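Local coordinates for cupin 2 conserved barrel domain protein (Leptotrichia buccalis, PDB 3RNS), which is of unknown function but belongs to the cupin superfamily, whose small beta barrels commonly bind a metal ion or a small molecule, at residues Ala175-Leu180 against Glu199-Pro204; Asp181-Tyr186 against Ile194-Glu199; Ala24-Met29 against Ser40-Ala45; Cys63-Gly68 against Asn100-Glu105; Ala52-Gly57 against Asn90-Ile95. All blocks are in the same frame, centred on the assembly; numbering follows the deposited sequence.

Contact 1. Residues Ala175-Leu180 against Glu199-Pro204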
# COMPACT_ATOMS: atom_id res chain seq x y z
N ALA A 175 7.14 3.57 7.75
CA ALA A 175 6.24 3.92 6.68
C ALA A 175 6.60 3.13 5.43
O ALA A 175 7.75 3.11 5.01
CB ALA A 175 6.37 5.36 6.34
N LEU A 176 5.59 2.57 4.81
CA LEU A 176 5.72 2.02 3.48
C LEU A 176 5.13 3.04 2.48
O LEU A 176 3.97 3.43 2.59
CB LEU A 176 4.93 0.69 3.38
CG LEU A 176 5.01 0.09 1.96
CD1 LEU A 176 6.43 -0.55 1.75
CD2 LEU A 176 3.82 -0.89 1.77
N VAL A 177 5.92 3.44 1.51
CA VAL A 177 5.43 4.31 0.45
C VAL A 177 5.39 3.51 -0.85
O VAL A 177 6.26 2.63 -1.09
CB VAL A 177 6.29 5.60 0.32
CG1 VAL A 177 6.20 6.38 1.66
CG2 VAL A 177 7.77 5.29 -0.02
N THR A 178 4.34 3.71 -1.61
CA THR A 178 4.19 3.11 -2.93
C THR A 178 3.85 4.20 -3.94
O THR A 178 2.89 4.96 -3.74
CB THR A 178 3.04 2.05 -2.96
OG1 THR A 178 3.24 1.09 -1.90
CG2 THR A 178 3.05 1.27 -4.29
N VAL A 179 4.58 4.23 -5.06
CA VAL A 179 4.38 5.26 -6.03
C VAL A 179 3.35 4.79 -7.00
O VAL A 179 3.51 3.75 -7.62
CB VAL A 179 5.68 5.64 -6.73
CG1 VAL A 179 5.42 6.59 -7.95
CG2 VAL A 179 6.64 6.31 -5.69
N LEU A 180 2.28 5.59 -7.13
CA LEU A 180 1.13 5.24 -7.97
C LEU A 180 1.20 5.79 -9.39
O LEU A 180 0.46 5.32 -10.26
CB LEU A 180 -0.16 5.76 -7.30
CG LEU A 180 -0.36 5.33 -5.84
CD1 LEU A 180 -1.59 6.03 -5.27
CD2 LEU A 180 -0.51 3.79 -5.77
N GLU A 199 6.68 0.78 -7.72
CA GLU A 199 7.67 0.39 -6.70
C GLU A 199 7.28 0.96 -5.36
O GLU A 199 6.48 1.93 -5.25
CB GLU A 199 9.05 0.87 -7.09
CG GLU A 199 9.57 0.30 -8.46
CD GLU A 199 10.96 0.88 -8.85
OE1 GLU A 199 11.33 2.02 -8.39
OE2 GLU A 199 11.69 0.24 -9.64
N SER A 200 7.85 0.36 -4.33
CA SER A 200 7.62 0.75 -2.96
C SER A 200 8.92 0.84 -2.20
O SER A 200 9.96 0.33 -2.62
CB SER A 200 6.72 -0.29 -2.29
OG SER A 200 5.53 -0.55 -3.03
N ALA A 201 8.88 1.46 -1.04
CA ALA A 201 10.03 1.51 -0.14
C ALA A 201 9.58 1.69 1.30
O ALA A 201 8.52 2.29 1.59
CB ALA A 201 11.02 2.70 -0.56
N VAL A 202 10.42 1.26 2.22
CA VAL A 202 10.18 1.49 3.63
C VAL A 202 11.05 2.64 4.14
O VAL A 202 12.26 2.66 3.92
CB VAL A 202 10.42 0.21 4.48
CG1 VAL A 202 10.27 0.51 6.00
CG2 VAL A 202 9.45 -0.86 4.06
N LEU A 203 10.42 3.60 4.82
CA LEU A 203 11.10 4.69 5.47
C LEU A 203 11.01 4.34 6.93
O LEU A 203 9.92 4.42 7.50
CB LEU A 203 10.43 6.05 5.17
CG LEU A 203 9.94 6.31 3.73
CD1 LEU A 203 9.18 7.67 3.63
CD2 LEU A 203 11.14 6.27 2.82
N PRO A 204 12.14 3.97 7.54
CA PRO A 204 12.12 3.46 8.91
C PRO A 204 11.86 4.48 10.02
O PRO A 204 12.18 5.68 9.89
CB PRO A 204 13.51 2.84 9.08
CG PRO A 204 14.36 3.65 8.16
CD PRO A 204 13.50 4.03 6.99
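Thr178 and Ser200 face each other with matching first torsions: each hydroxyl stands opposite its own carbonyl carbon, beside the backbone N (chi1 -53° and -52°), which sets Thr178 OG1 3.0 Å from Ser200 OG. The two hydroxyls are hydrogen-bonded, and either could be the donor. Thr178 CG2 also rests on the serine, 3.3 Å from Ser200 OG. Leu176 has CG trans to its backbone N (chi1 178°), and its CD1 reaches Val202 CG2 at 3.8 Å, the two side chains crossing at nearly a right angle. Leu176 and Val202 share the Thr178-Ser200 face of the sheet.

The opposite face carries Ala175, Val177, Ala201 and Leu203. There Val177 CG1 meets Leu203 CD1 at 3.8 Å, again almost perpendicular, while Val177 CG2 comes to 3.5 Å from Ala201 O. Tyr186 of the next strand and Leu222 of strand 218-225 close over Val177.

Antiparallel pairing keeps this register. Ala175 and Leu203 form one hydrogen-bonded pair, Val177 and Ala201 another; the Leu203 N to Ala175 O bond is the shortest, at 2.7 Å. A further bond runs from Val179 N to Glu199 O (3.0 Å).

Strands 174-180 and 199-203 are thus neighbours in one sheet of the cupin barrel, and its two faces differ in chemistry. The Val177 face is purely apolar and belongs to the barrel interior. On the face turned from that interior, where Ile7 and Val9 pack on Val202, the Thr178 and Ser200 hydroxyls give each other a partner through one shared hydrogen bond.

Contact 2. Residues Asp181-Tyr186 against Ile194-Glu199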
# COMPACT_ATOMS: atom_id res chain seq x y z
N ASP A 181 2.02 6.81 -9.62
CA ASP A 181 2.09 7.51 -10.88
C ASP A 181 3.38 8.31 -10.86
O ASP A 181 3.77 8.85 -9.83
CB ASP A 181 0.91 8.47 -11.07
CG ASP A 181 0.91 9.16 -12.47
OD1 ASP A 181 1.00 8.42 -13.46
OD2 ASP A 181 0.84 10.41 -12.57
N GLY A 182 4.07 8.35 -11.99
CA GLY A 182 5.34 9.07 -12.10
C GLY A 182 6.46 8.43 -11.31
O GLY A 182 6.55 7.22 -11.21
N GLU A 183 7.34 9.25 -10.76
CA GLU A 183 8.40 8.74 -9.95
C GLU A 183 8.84 9.81 -9.01
O GLU A 183 8.74 11.01 -9.32
CB GLU A 183 9.57 8.19 -10.77
CG GLU A 183 10.31 9.18 -11.54
CD GLU A 183 11.59 8.61 -12.24
OE1 GLU A 183 12.68 9.20 -11.99
OE2 GLU A 183 11.49 7.63 -13.04
N GLY A 184 9.24 9.36 -7.83
CA GLY A 184 9.62 10.27 -6.76
C GLY A 184 11.00 10.02 -6.25
O GLY A 184 11.53 8.90 -6.36
N LYS A 185 11.62 11.07 -5.75
CA LYS A 185 12.96 10.97 -5.20
C LYS A 185 12.88 11.03 -3.70
O LYS A 185 12.47 12.06 -3.12
CB LYS A 185 13.85 12.05 -5.73
CG LYS A 185 15.25 11.96 -5.15
CD LYS A 185 16.21 12.69 -6.06
CE LYS A 185 17.62 12.77 -5.50
NZ LYS A 185 18.22 14.10 -5.85
N TYR A 186 13.21 9.94 -3.05
CA TYR A 186 13.15 9.89 -1.58
C TYR A 186 14.52 9.97 -0.97
O TYR A 186 15.52 9.71 -1.62
CB TYR A 186 12.46 8.62 -1.12
CG TYR A 186 11.00 8.59 -1.44
CD1 TYR A 186 10.06 8.89 -0.47
CD2 TYR A 186 10.56 8.26 -2.71
CE1 TYR A 186 8.71 8.84 -0.77
CE2 TYR A 186 9.22 8.26 -3.02
CZ TYR A 186 8.31 8.53 -2.05
OH TYR A 186 6.95 8.50 -2.35
N ILE A 194 15.40 6.76 -6.03
CA ILE A 194 14.23 7.00 -6.81
C ILE A 194 13.31 5.82 -6.63
O ILE A 194 13.74 4.64 -6.72
CB ILE A 194 14.55 7.04 -8.32
CG1 ILE A 194 15.60 8.10 -8.63
CG2 ILE A 194 13.24 7.21 -9.11
CD1 ILE A 194 15.29 9.40 -8.14
N VAL A 195 12.03 6.11 -6.43
CA VAL A 195 10.97 5.10 -6.42
C VAL A 195 10.04 5.39 -7.59
O VAL A 195 9.48 6.48 -7.69
CB VAL A 195 10.22 5.12 -5.09
CG1 VAL A 195 9.16 4.00 -5.03
CG2 VAL A 195 11.23 4.97 -3.96
N LYS A 196 9.98 4.45 -8.53
CA LYS A 196 9.22 4.60 -9.73
C LYS A 196 7.82 4.05 -9.58
O LYS A 196 7.50 3.38 -8.59
CB LYS A 196 9.89 3.87 -10.85
CG LYS A 196 11.30 4.38 -11.11
CD LYS A 196 11.90 3.53 -12.25
CE LYS A 196 13.29 4.02 -12.67
NZ LYS A 196 13.41 5.52 -12.66
N LYS A 197 6.97 4.37 -10.55
CA LYS A 197 5.60 3.87 -10.50
C LYS A 197 5.63 2.34 -10.37
O LYS A 197 6.30 1.69 -11.14
CB LYS A 197 4.83 4.27 -11.77
CG LYS A 197 3.45 3.68 -11.83
CD LYS A 197 2.82 3.93 -13.18
CE LYS A 197 1.45 3.25 -13.24
NZ LYS A 197 0.73 3.72 -14.46
N GLY A 198 4.83 1.80 -9.45
CA GLY A 198 4.78 0.36 -9.21
C GLY A 198 5.80 -0.10 -8.18
O GLY A 198 5.77 -1.23 -7.76
N GLU A 199 6.68 0.78 -7.72
CA GLU A 199 7.67 0.39 -6.70
C GLU A 199 7.28 0.96 -5.36
O GLU A 199 6.48 1.93 -5.25
CB GLU A 199 9.05 0.87 -7.09
CG GLU A 199 9.57 0.30 -8.46
CD GLU A 199 10.96 0.88 -8.85
OE1 GLU A 199 11.33 2.02 -8.39
OE2 GLU A 199 11.69 0.24 -9.64
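Glu183 and Lys196 lie side by side and point the same way from a non-hydrogen-bonded pair of the hairpin 183-188/191-196. Their ends form a salt bridge, Lys196 NZ to Glu183 OE2 at 2.9 Å, with the ammonium above the carboxylate plane, 43° out of it. Two torsions make this possible: a chi1 of 67° turns Glu183 CG back over its own main chain, and the lysine chain runs extended before bending at its last torsion. The other carboxylate oxygen turns to hydrocarbon, Glu183 OE1 being 3.5 Å from Ile194 CG2.

Farther along the same face, Ile194 CD1 lies obliquely against the aliphatic part of Lys185, 3.9 Å from Lys185 CB. The ammonium of Lys185 goes on to Tyr187 and Glu214.

On the other face the Tyr186 ring and Val195 meet at a slant, Tyr186 CD2 3.6 Å from Val195 CG2; Val177 and Val179 of strand 174-180 back the ring. Gly184 and Val195 are the hydrogen-bonded pair of the hairpin, Gly184 N to Val195 O being 2.9 Å. A type II turn from Lys196 to Glu199 ends the pairing, and Glu199 OE1 accepts Lys196 N at 2.8 Å.

The hairpin is therefore two-sided: apolar contacts face the barrel interior, while the opposite face mixes charged ends with the hydrocarbon of Ile194 and of the lysine chains. There the carboxylate and ammonium probably stabilise each other's ionised forms, at a site only partly shielded from solvent.

Contact 3. Residues Ala24-Met29 against Ser40-Ala45. With ACT (acetate ion), chain B.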
# COMPACT_ATOMS: atom_id res chain seq x y z
N ALA A 24 -2.52 -22.60 -9.19
CA ALA A 24 -3.17 -23.16 -8.01
C ALA A 24 -2.51 -22.84 -6.63
O ALA A 24 -2.88 -23.43 -5.62
CB ALA A 24 -3.37 -24.67 -8.20
N GLU A 25 -1.60 -21.88 -6.59
CA GLU A 25 -0.96 -21.47 -5.35
C GLU A 25 -1.51 -20.14 -4.85
O GLU A 25 -1.88 -19.28 -5.64
CB GLU A 25 0.53 -21.21 -5.56
CG GLU A 25 1.44 -22.43 -5.73
CD GLU A 25 2.89 -22.00 -6.03
OE1 GLU A 25 3.17 -20.78 -6.23
OE2 GLU A 25 3.76 -22.89 -6.06
N VAL A 26 -1.52 -19.97 -3.54
CA VAL A 26 -1.66 -18.65 -2.91
C VAL A 26 -0.38 -18.46 -2.13
O VAL A 26 0.02 -19.33 -1.31
CB VAL A 26 -2.87 -18.58 -1.96
CG1 VAL A 26 -2.94 -17.22 -1.19
CG2 VAL A 26 -4.22 -18.83 -2.75
N VAL A 27 0.28 -17.35 -2.38
CA VAL A 27 1.53 -17.05 -1.73
C VAL A 27 1.33 -15.79 -0.92
O VAL A 27 0.67 -14.84 -1.37
CB VAL A 27 2.69 -16.89 -2.75
CG1 VAL A 27 4.03 -16.48 -2.02
CG2 VAL A 27 2.86 -18.19 -3.57
N SER A 28 1.88 -15.78 0.29
CA SER A 28 1.82 -14.61 1.14
C SER A 28 3.12 -14.34 1.87
O SER A 28 3.95 -15.22 2.12
CB SER A 28 0.62 -14.71 2.11
OG SER A 28 0.85 -15.57 3.22
N MSE A 29 3.25 -13.09 2.29
CA MSE A 29 4.46 -12.61 2.93
C MSE A 29 4.11 -11.43 3.84
O MSE A 29 3.46 -10.45 3.38
CB MSE A 29 5.30 -12.08 1.76
CG MSE A 29 6.65 -11.57 2.03
SE MSE A 29 7.28 -11.05 0.22
CE MSE A 29 8.89 -10.90 1.01
N SER A 40 0.88 -7.01 4.82
CA SER A 40 1.25 -8.24 4.14
C SER A 40 1.00 -8.10 2.67
O SER A 40 0.17 -7.27 2.28
CB SER A 40 0.44 -9.43 4.70
OG SER A 40 0.93 -9.74 5.97
N LEU A 41 1.70 -8.92 1.88
CA LEU A 41 1.45 -9.11 0.47
C LEU A 41 0.89 -10.51 0.16
O LEU A 41 1.25 -11.50 0.79
CB LEU A 41 2.74 -8.90 -0.33
CG LEU A 41 3.55 -7.64 -0.11
CD1 LEU A 41 4.73 -7.82 -0.96
CD2 LEU A 41 2.74 -6.36 -0.55
N PHE A 42 -0.03 -10.55 -0.81
CA PHE A 42 -0.63 -11.76 -1.34
C PHE A 42 -0.51 -11.84 -2.83
O PHE A 42 -0.68 -10.81 -3.52
CB PHE A 42 -2.12 -11.80 -1.00
CG PHE A 42 -2.40 -12.13 0.44
CD1 PHE A 42 -2.35 -11.16 1.41
CD2 PHE A 42 -2.68 -13.42 0.81
CE1 PHE A 42 -2.60 -11.49 2.73
CE2 PHE A 42 -2.95 -13.76 2.14
CZ PHE A 42 -2.91 -12.78 3.09
N SER A 43 -0.21 -13.02 -3.36
CA SER A 43 -0.39 -13.31 -4.79
C SER A 43 -1.23 -14.56 -4.93
O SER A 43 -0.88 -15.61 -4.37
CB SER A 43 0.97 -13.51 -5.47
OG SER A 43 0.83 -13.86 -6.83
N LEU A 44 -2.38 -14.43 -5.59
CA LEU A 44 -3.31 -15.52 -5.78
C LEU A 44 -3.32 -15.93 -7.24
O LEU A 44 -3.51 -15.10 -8.11
CB LEU A 44 -4.74 -15.08 -5.44
CG LEU A 44 -5.16 -14.88 -4.01
CD1 LEU A 44 -4.42 -13.68 -3.42
CD2 LEU A 44 -6.70 -14.67 -3.97
N ALA A 45 -3.14 -17.21 -7.51
CA ALA A 45 -3.18 -17.72 -8.89
C ALA A 45 -4.63 -17.69 -9.30
O ALA A 45 -5.54 -17.69 -8.45
CB ALA A 45 -2.65 -19.18 -8.99
C ACT B . -0.39 -12.94 6.75
O ACT B . -0.58 -14.15 7.08
OXT ACT B . 0.76 -12.67 6.34
CH3 ACT B . -1.47 -11.91 6.84
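Strands 26-29 and 40-44 run antiparallel, their axes approaching to 4.7 Å with 167° between the N-to-C directions, and Val27-Ser43 and Met29-Leu41 are hydrogen-bonded pairs; Val27 N to Ser43 O measures 2.9 Å, and Ala45 N to Glu25 O (3.1 Å) extends the ladder beyond the strand.

Among the side chains, Phe42 has CG trans to its carbonyl carbon (chi1 -75°), which brings one face of the ring under Ser28. Ser28 CB stands 4.0 Å from the Phe42 ring centroid and 24° off the normal, a CH-pi contact displaced toward the rim. Val26 CG1 comes instead to the ring edge, 4.3 Å from Phe42 CD2. On the opposite face of the sheet, selenomethionine Met29 brings SE to 4.3 Å from Leu41 CD1. At the far end Ser40 OG donates to OXT of an acetate ion at 3.0 Å; the ion probably comes from the crystallisation liquor.

This hairpin forms an edge of a six-stranded sheet: strand 26-33 is outermost, and strand 37-44 has strand 101-108 as its other neighbour. Ile50 of strand 49-52 packs on Val26, Phe42 and Leu44, while helix 15-18 packs on part of the other face, with Leu18 on Met29 and Phe15 on Leu41.

Contact 4. Residues Cys63-Gly68 against Asn100-Glu105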
# COMPACT_ATOMS: atom_id res chain seq x y z
N CYS A 63 -4.76 -3.24 -4.64
CA CYS A 63 -4.48 -4.23 -5.69
C CYS A 63 -3.43 -3.68 -6.64
O CYS A 63 -3.61 -2.59 -7.24
CB CYS A 63 -5.77 -4.57 -6.44
SG CYS A 63 -5.54 -5.62 -7.82
N PHE A 64 -2.34 -4.41 -6.78
CA PHE A 64 -1.28 -4.01 -7.68
C PHE A 64 -1.06 -4.95 -8.88
O PHE A 64 -0.08 -4.81 -9.61
CB PHE A 64 0.02 -3.74 -6.86
CG PHE A 64 0.62 -4.94 -6.15
CD1 PHE A 64 0.25 -5.27 -4.82
CD2 PHE A 64 1.64 -5.67 -6.75
CE1 PHE A 64 0.82 -6.31 -4.21
CE2 PHE A 64 2.24 -6.71 -6.10
CZ PHE A 64 1.83 -7.05 -4.84
N ASN A 65 -1.99 -5.88 -9.11
CA ASN A 65 -1.93 -6.75 -10.29
C ASN A 65 -3.22 -7.50 -10.38
O ASN A 65 -3.72 -8.05 -9.37
CB ASN A 65 -0.81 -7.81 -10.24
CG ASN A 65 -0.41 -8.34 -11.64
OD1 ASN A 65 0.24 -7.64 -12.41
ND2 ASN A 65 -0.75 -9.59 -11.94
N GLY A 66 -3.71 -7.60 -11.61
CA GLY A 66 -4.79 -8.50 -11.92
C GLY A 66 -6.15 -8.00 -11.54
O GLY A 66 -6.39 -6.80 -11.36
N ASN A 67 -7.07 -8.96 -11.43
CA ASN A 67 -8.49 -8.71 -11.27
C ASN A 67 -9.04 -9.74 -10.36
O ASN A 67 -8.68 -10.87 -10.51
CB ASN A 67 -9.23 -8.92 -12.62
CG ASN A 67 -8.91 -7.86 -13.61
OD1 ASN A 67 -9.41 -6.73 -13.52
ND2 ASN A 67 -8.05 -8.19 -14.57
N GLY A 68 -9.99 -9.37 -9.52
CA GLY A 68 -10.72 -10.34 -8.75
C GLY A 68 -12.06 -9.87 -8.24
O GLY A 68 -12.54 -8.81 -8.63
N ASN A 100 -4.13 -13.52 -12.19
CA ASN A 100 -3.13 -13.47 -11.10
C ASN A 100 -3.30 -12.18 -10.28
O ASN A 100 -2.83 -11.13 -10.67
CB ASN A 100 -1.74 -13.57 -11.66
CG ASN A 100 -0.63 -13.65 -10.56
OD1 ASN A 100 0.53 -13.47 -10.91
ND2 ASN A 100 -0.98 -13.94 -9.28
N LEU A 101 -4.01 -12.28 -9.17
CA LEU A 101 -4.39 -11.15 -8.34
C LEU A 101 -3.35 -10.94 -7.27
O LEU A 101 -2.99 -11.88 -6.57
CB LEU A 101 -5.73 -11.43 -7.70
CG LEU A 101 -6.25 -10.31 -6.82
CD1 LEU A 101 -6.50 -9.01 -7.65
CD2 LEU A 101 -7.47 -10.82 -6.09
N LYS A 102 -2.83 -9.72 -7.18
CA LYS A 102 -1.85 -9.41 -6.16
C LYS A 102 -2.35 -8.26 -5.32
O LYS A 102 -2.89 -7.27 -5.83
CB LYS A 102 -0.48 -9.09 -6.78
CG LYS A 102 0.10 -10.30 -7.56
CD LYS A 102 1.47 -10.02 -8.07
CE LYS A 102 2.02 -11.18 -8.92
NZ LYS A 102 3.39 -10.81 -9.39
N LEU A 103 -2.15 -8.37 -4.02
CA LEU A 103 -2.78 -7.44 -3.07
C LEU A 103 -1.80 -7.08 -2.00
O LEU A 103 -1.04 -7.97 -1.53
CB LEU A 103 -3.97 -8.12 -2.42
CG LEU A 103 -5.17 -8.57 -3.26
CD1 LEU A 103 -6.09 -9.38 -2.40
CD2 LEU A 103 -5.89 -7.37 -3.90
N ILE A 104 -1.81 -5.81 -1.59
CA ILE A 104 -1.26 -5.42 -0.31
C ILE A 104 -2.42 -5.48 0.69
O ILE A 104 -3.47 -4.89 0.44
CB ILE A 104 -0.68 -3.96 -0.29
CG1 ILE A 104 0.30 -3.72 -1.43
CG2 ILE A 104 -0.04 -3.69 1.08
CD1 ILE A 104 0.89 -2.29 -1.47
N GLU A 105 -2.24 -6.17 1.82
CA GLU A 105 -3.24 -6.26 2.85
C GLU A 105 -2.72 -5.50 4.07
O GLU A 105 -1.65 -5.80 4.56
CB GLU A 105 -3.53 -7.73 3.24
CG GLU A 105 -4.56 -7.87 4.38
CD GLU A 105 -4.75 -9.32 4.85
OE1 GLU A 105 -4.16 -9.70 5.88
OE2 GLU A 105 -5.51 -10.08 4.20
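Lys102 CB sits over one face of the Phe64 ring, 3.8 Å from the ring centroid and 18° off its normal, a CH-pi contact set toward the rim. Phe64 reaches it because CG lies between its own backbone N and carbonyl carbon (chi1 64°), which swings the ring across strand 101-108. The ring also meets Ile104 at nearly a right angle, Phe64 CD1 to Ile104 CG1 being 3.7 Å. On the other side of the sheet Cys63 SG touches Leu101 CD1 at 3.5 Å, and Leu103 CD2 packs on Cys63 CB.

The backbone fixes these groups. Phe64 N bonds to Lys102 O at 3.1 Å, and Lys102 N returns a bond to Asn65 O at 2.9 Å. The Asn65 side chain adds a third: ND2 gives a hydrogen to Asn100 O at 2.9 Å, only slightly tilted from its amide plane. Gly66, at positive phi, follows where the chain passes close to Asn100 O and on into strand 67-72.

Farther out, Lys102 NZ is held by Ile19 O and Asn16 OD1, so its extended chain is anchored at both ends. Asn100 ND2 bonds to Ser43 OG and Leu44 O, tying the start of strand 101-108 to strand 37-44. Phe15 and Ile19 pack against Phe64.

The chemistry is divided: alkyl groups, sulfur and an aromatic face fill the strand interface, whereas asparagine amides supply the backbone carbonyls and hydroxyls with partners where regular pairing ends. The lysine contributes to both, its methylenes packing while its ammonium bonds to the oxygens of Ile19 and Asn16.

Contact 5. Residues Ala52-Gly57 against Asn90-Ile95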
# COMPACT_ATOMS: atom_id res chain seq x y z
N ALA A 52 -11.79 -15.12 4.80
CA ALA A 52 -11.53 -14.56 6.10
C ALA A 52 -12.82 -14.54 6.91
O ALA A 52 -13.86 -14.09 6.44
CB ALA A 52 -10.98 -13.18 5.98
N GLU A 53 -12.74 -15.06 8.13
CA GLU A 53 -13.88 -15.07 9.06
C GLU A 53 -14.02 -13.66 9.68
O GLU A 53 -13.18 -12.79 9.45
CB GLU A 53 -13.74 -16.15 10.16
CG GLU A 53 -12.99 -17.47 9.78
CD GLU A 53 -13.85 -18.54 9.10
OE1 GLU A 53 -14.89 -18.94 9.67
OE2 GLU A 53 -13.44 -19.01 8.01
N ALA A 54 -15.08 -13.45 10.47
CA ALA A 54 -15.41 -12.11 11.02
C ALA A 54 -14.26 -11.54 11.88
O ALA A 54 -14.17 -11.80 13.09
CB ALA A 54 -16.75 -12.14 11.82
N MSE A 55 -13.42 -10.73 11.23
CA MSE A 55 -12.14 -10.24 11.78
C MSE A 55 -12.32 -9.26 12.93
O MSE A 55 -13.29 -8.49 12.94
CB MSE A 55 -11.38 -9.54 10.66
CG MSE A 55 -11.04 -10.45 9.48
SE MSE A 55 -9.75 -11.85 10.04
CE MSE A 55 -10.80 -13.51 10.13
N LEU A 56 -11.40 -9.30 13.90
CA LEU A 56 -11.48 -8.42 15.09
C LEU A 56 -11.13 -6.95 14.76
O LEU A 56 -11.53 -6.03 15.49
CB LEU A 56 -10.60 -8.93 16.25
CG LEU A 56 -11.28 -9.54 17.50
CD1 LEU A 56 -10.26 -10.34 18.34
CD2 LEU A 56 -11.99 -8.46 18.37
N GLY A 57 -10.37 -6.73 13.68
CA GLY A 57 -10.08 -5.38 13.19
C GLY A 57 -10.32 -5.21 11.70
O GLY A 57 -10.55 -6.20 10.97
N ASN A 90 -15.74 -7.47 11.83
CA ASN A 90 -16.92 -8.31 12.07
C ASN A 90 -17.63 -8.75 10.77
O ASN A 90 -18.84 -9.06 10.76
CB ASN A 90 -17.89 -7.61 13.05
CG ASN A 90 -17.20 -7.16 14.34
OD1 ASN A 90 -16.48 -7.94 14.97
ND2 ASN A 90 -17.41 -5.89 14.72
N HIS A 91 -16.86 -8.83 9.68
CA HIS A 91 -17.40 -9.30 8.40
C HIS A 91 -16.65 -10.49 7.85
O HIS A 91 -15.41 -10.47 7.71
CB HIS A 91 -17.40 -8.16 7.37
CG HIS A 91 -18.44 -7.12 7.64
ND1 HIS A 91 -18.15 -5.91 8.23
CD2 HIS A 91 -19.78 -7.12 7.42
CE1 HIS A 91 -19.26 -5.20 8.36
NE2 HIS A 91 -20.26 -5.92 7.88
N ASN A 92 -17.41 -11.55 7.55
CA ASN A 92 -16.90 -12.65 6.76
C ASN A 92 -16.75 -12.15 5.36
O ASN A 92 -17.60 -11.37 4.87
CB ASN A 92 -17.86 -13.83 6.71
CG ASN A 92 -17.92 -14.58 8.01
OD1 ASN A 92 -16.90 -15.03 8.53
ND2 ASN A 92 -19.12 -14.74 8.55
N TYR A 93 -15.68 -12.58 4.71
CA TYR A 93 -15.48 -12.32 3.30
C TYR A 93 -14.62 -13.39 2.64
O TYR A 93 -13.98 -14.20 3.30
CB TYR A 93 -14.90 -10.91 3.07
CG TYR A 93 -13.50 -10.65 3.61
CD1 TYR A 93 -13.31 -10.25 4.93
CD2 TYR A 93 -12.37 -10.81 2.81
CE1 TYR A 93 -12.04 -10.02 5.43
CE2 TYR A 93 -11.10 -10.56 3.29
CZ TYR A 93 -10.94 -10.16 4.60
OH TYR A 93 -9.68 -9.94 5.10
N SER A 94 -14.66 -13.41 1.33
CA SER A 94 -13.75 -14.20 0.55
C SER A 94 -13.23 -13.30 -0.55
O SER A 94 -13.91 -12.32 -0.93
CB SER A 94 -14.46 -15.44 -0.02
OG SER A 94 -15.58 -15.07 -0.81
N ILE A 95 -12.04 -13.62 -1.05
CA ILE A 95 -11.43 -12.95 -2.23
C ILE A 95 -11.04 -13.99 -3.28
O ILE A 95 -10.25 -14.90 -2.99
CB ILE A 95 -10.18 -12.17 -1.86
CG1 ILE A 95 -10.47 -11.18 -0.72
CG2 ILE A 95 -9.62 -11.41 -3.07
CD1 ILE A 95 -9.27 -10.28 -0.34
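Ala52 presses its methyl onto one face of the Tyr93 ring, and this is the tight part of the contact. Ala52 CB stands 3.6 Å from the Tyr93 ring centroid, 23° off the normal and displaced toward the hydroxyl end, with Tyr93 CZ the nearest ring atom at 3.3 Å. The ring lies beneath the methyl because it is tucked against its own strand by a first torsion of 65°. Two bonds lock the same residues as an antiparallel hydrogen-bonded pair: Ala52 N to Tyr93 O at 2.8 Å and Tyr93 N to Ala52 O at 2.9 Å.

Beyond Ala52 the packing becomes sparse and the residues largely solvent-exposed. Met55, a selenomethionine, only grazes the ring, its CG 4.2 Å from Tyr93 CE1. Ala54 CB lies against the Asn90 backbone, and Asn92 OD1 is 3.1 Å from Ala54 N. One further backbone bond, Asn90 N to Met55 O at 2.9 Å, closes the loop end.

The contact joins the loop between strands 49-52 and 59-65 to the start of strand 93-97. Tyr93 OH bonds to Tyr61 OH, so the ring is held at its polar end as well as by its face; the outer loop rests chiefly on backbone polarity, consistent with weaker restraint there.

The chain probably folds as two cupin-like halves, the first inferred from its similar pair of sheets. Contacts 3, 4 and 5 belong to the first half; contacts 1 and 2 come later, within the Cupin domain, contact 2 nested inside the loop that contact 1 closes. Those two share Glu199, their centres about 9 Å apart. Contacts 3 and 4, with equally close centres, meet in one sheet through neighbouring strands 37-44 and 101-108. Contact 5 crosses contact 4 in chain order and packs against it through Ile95. Contacts 2 and 5 lie farthest apart, centres about 33 Å. Between the halves, Thr178 of contact 1 touches Ile104 of contact 4, consistent with a bicupin whose two halves touch here.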